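Local structure of putative oxidoreductase (Staphylococcus aureus subsp. aureus, 3IV4) at residues A85-F88 against M93-N96. The protein is probably a thiol-disulfide oxidoreductase of the monothiol bacilliredoxin BrxC family, built on a thioredoxin fold. Residues are numbered along the deposited sequence; the frame is centred on the assembly and turned at random.
Sequences AFYF and MVWN
W95 sets the edge of its indole beside strand 85-88, against Y87 and A85. Its CB sits 4.0 Å from the CB of Y87. With CG anti to the backbone N (chi1 170°), the six-membered ring runs beside the neighbouring strand, back toward A85: CE3 comes 3.8 Å from Y87 CB and presents the ring edge, in plane, to the Y87 backbone N. One atom further, CZ3 reaches A85, 3.6 Å from its carbonyl O and near its methyl, which CH2 also touches. Helix 104-110 meets the indole too, through S106, L107 and A110.

Beside it, V94 CG2 presses on the Y87 ring at CD2, 3.4 Å away. The backbones join through Y87: its O takes the V94 N-H at 2.9 Å and its N gives to W95 O at 3.0 Å.

On the other face, F86 CD1 packs 3.7 Å from N96 CB, and F88 puts CD1 by the M93 backbone N and CE1 4.0 Å from M93 CB. In one of two conformers, the M93 selenium lies at the F86 ring edge, a tentative Met-aromatic contact. Helix 66-76 touches F86, F88 and M93 here.

F86-N96 and F88-M93 are non-hydrogen-bonded pairs, yet between them strand 85-88 has one residue, Y87, and strand 93-96 has two, V94 and W95. V94 and W95 thus face Y87 together as a beta bulge in the antiparallel hairpin that forms one edge of the thioredoxin-fold sheet.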
ATOM      1  N   ALA A  85       1.032  -5.268   0.824  1.00  8.64           N
ATOM      2  CA  ALA A  85       1.576  -3.941   1.071  1.00  8.58           C
ATOM      3  C   ALA A  85       3.036  -3.904   0.677  1.00  8.54           C
ATOM      4  O   ALA A  85       3.744  -4.907   0.817  1.00  8.63           O
ATOM      5  CB  ALA A  85       1.407  -3.558   2.548  1.00  8.63           C
ATOM      6  N   PHE A  86       3.462  -2.748   0.174  1.00  8.41           N
ATOM      7  CA  PHE A  86       4.825  -2.548  -0.306  1.00  8.50           C
ATOM      8  C   PHE A  86       5.366  -1.262   0.293  1.00  9.19           C
ATOM      9  O   PHE A  86       4.624  -0.318   0.531  1.00  8.68           O
ATOM     10  CB  PHE A  86       4.819  -2.348  -1.825  1.00  8.81           C
ATOM     11  CG  PHE A  86       4.431  -3.554  -2.593  1.00  8.92           C
ATOM     12  CD1 PHE A  86       5.405  -4.467  -2.995  1.00 10.17           C
ATOM     13  CD2 PHE A  86       3.088  -3.808  -2.919  1.00 10.56           C
ATOM     14  CE1 PHE A  86       5.057  -5.611  -3.713  1.00 11.47           C
ATOM     15  CE2 PHE A  86       2.743  -4.939  -3.634  1.00 10.93           C
ATOM     16  CZ  PHE A  86       3.727  -5.842  -4.026  1.00 11.36           C
ATOM     17  N   TYR A  87       6.674  -1.245   0.501  1.00  8.46           N
ATOM     18  CA  TYR A  87       7.379  -0.052   0.955  1.00  8.80           C
ATOM     19  C   TYR A  87       8.457   0.270  -0.052  1.00  8.99           C
ATOM     20  O   TYR A  87       9.321  -0.581  -0.348  1.00 10.10           O
ATOM     21  CB  TYR A  87       7.990  -0.293   2.326  1.00  9.28           C
ATOM     22  CG  TYR A  87       8.677   0.897   2.972  1.00 10.09           C
ATOM     23  CD1 TYR A  87       8.110   2.177   2.942  1.00 11.03           C
ATOM     24  CD2 TYR A  87       9.880   0.722   3.645  1.00 12.40           C
ATOM     25  CE1 TYR A  87       8.750   3.268   3.567  1.00 13.27           C
ATOM     26  CE2 TYR A  87      10.521   1.791   4.278  1.00 12.81           C
ATOM     27  CZ  TYR A  87       9.954   3.060   4.231  1.00 13.81           C
ATOM     28  OH  TYR A  87      10.613   4.114   4.868  1.00 17.67           O
ATOM     29  N   PHE A  88       8.375   1.484  -0.590  1.00  9.09           N
ATOM     30  CA  PHE A  88       9.359   2.006  -1.556  1.00  9.10           C
ATOM     31  C   PHE A  88      10.210   3.107  -0.956  1.00 10.62           C
ATOM     32  O   PHE A  88       9.697   4.046  -0.343  1.00 10.91           O
ATOM     33  CB  PHE A  88       8.664   2.553  -2.814  1.00 10.14           C
ATOM     34  CG  PHE A  88       7.919   1.513  -3.583  1.00  9.58           C
ATOM     35  CD1 PHE A  88       8.538   0.804  -4.615  1.00 10.49           C
ATOM     36  CD2 PHE A  88       6.600   1.196  -3.244  1.00  9.94           C
ATOM     37  CE1 PHE A  88       7.842  -0.191  -5.318  1.00 10.82           C
ATOM     38  CE2 PHE A  88       5.898   0.202  -3.945  1.00 10.90           C
ATOM     39  CZ  PHE A  88       6.506  -0.487  -4.976  1.00 10.40           C
HETATM   40  N   MSE A  93      11.680  -0.965  -4.251  0.50 12.10           N
HETATM   41  CA  MSE A  93      11.066  -1.706  -3.190  0.50 12.02           C
HETATM   42  C   MSE A  93      12.078  -2.174  -2.168  0.50 11.72           C
HETATM   43  O   MSE A  93      13.209  -2.560  -2.477  0.50 11.31           O
HETATM   44  CB  MSE A  93      10.309  -2.903  -3.690  0.50 12.38           C
HETATM   45  CG  MSE A  93       9.707  -3.509  -2.499  0.50 12.56           C
HETATM   46 SE   MSE A  93       9.417  -5.331  -2.480  0.50 13.09          SE
HETATM   47  CE  MSE A  93      10.581  -6.083  -3.857  0.50  8.23           C
ATOM     48  N   VAL A  94      11.658  -2.167  -0.923  1.00 11.58           N
ATOM     49  CA  VAL A  94      12.544  -2.684   0.124  1.00 12.12           C
ATOM     50  C   VAL A  94      11.849  -3.660   1.074  1.00 10.93           C
ATOM     51  O   VAL A  94      12.510  -4.275   1.915  1.00 10.29           O
ATOM     52  CB  VAL A  94      13.221  -1.560   0.944  1.00 13.90           C
ATOM     53  CG1 VAL A  94      14.063  -0.628   0.049  1.00 15.55           C
ATOM     54  CG2 VAL A  94      12.219  -0.780   1.687  1.00 14.27           C
ATOM     55  N   TRP A  95      10.522  -3.790   0.949  1.00  9.78           N
ATOM     56  CA  TRP A  95       9.733  -4.642   1.852  1.00  8.93           C
ATOM     57  C   TRP A  95       8.374  -4.895   1.232  1.00  8.66           C
ATOM     58  O   TRP A  95       7.812  -4.023   0.549  1.00  8.45           O
ATOM     59  CB  TRP A  95       9.560  -3.916   3.198  1.00  9.21           C
ATOM     60  CG  TRP A  95       8.590  -4.476   4.236  1.00  8.99           C
ATOM     61  CD1 TRP A  95       8.901  -5.239   5.342  1.00 10.40           C
ATOM     62  CD2 TRP A  95       7.177  -4.209   4.327  1.00  9.00           C
ATOM     63  NE1 TRP A  95       7.768  -5.464   6.094  1.00 10.55           N
ATOM     64  CE2 TRP A  95       6.706  -4.831   5.501  1.00  9.57           C
ATOM     65  CE3 TRP A  95       6.269  -3.481   3.531  1.00  9.10           C
ATOM     66  CZ2 TRP A  95       5.370  -4.791   5.879  1.00  9.35           C
ATOM     67  CZ3 TRP A  95       4.950  -3.426   3.915  1.00  8.86           C
ATOM     68  CH2 TRP A  95       4.511  -4.075   5.085  1.00  9.70           C
ATOM     69  N   ASN A  96       7.838  -6.085   1.479  1.00  8.80           N
ATOM     70  CA  ASN A  96       6.424  -6.337   1.212  1.00  9.25           C
ATOM     71  C   ASN A  96       5.889  -7.363   2.219  1.00  9.15           C
ATOM     72  O   ASN A  96       6.661  -8.162   2.772  1.00 10.03           O
ATOM     73  CB  ASN A  96       6.216  -6.825  -0.224  1.00  9.32           C
ATOM     74  CG  ASN A  96       6.730  -8.231  -0.450  1.00 12.15           C
ATOM     75  OD1 ASN A  96       6.041  -9.200  -0.164  1.00 14.58           O
ATOM     76  ND2 ASN A  96       7.946  -8.347  -0.979  1.00 13.93           N
TER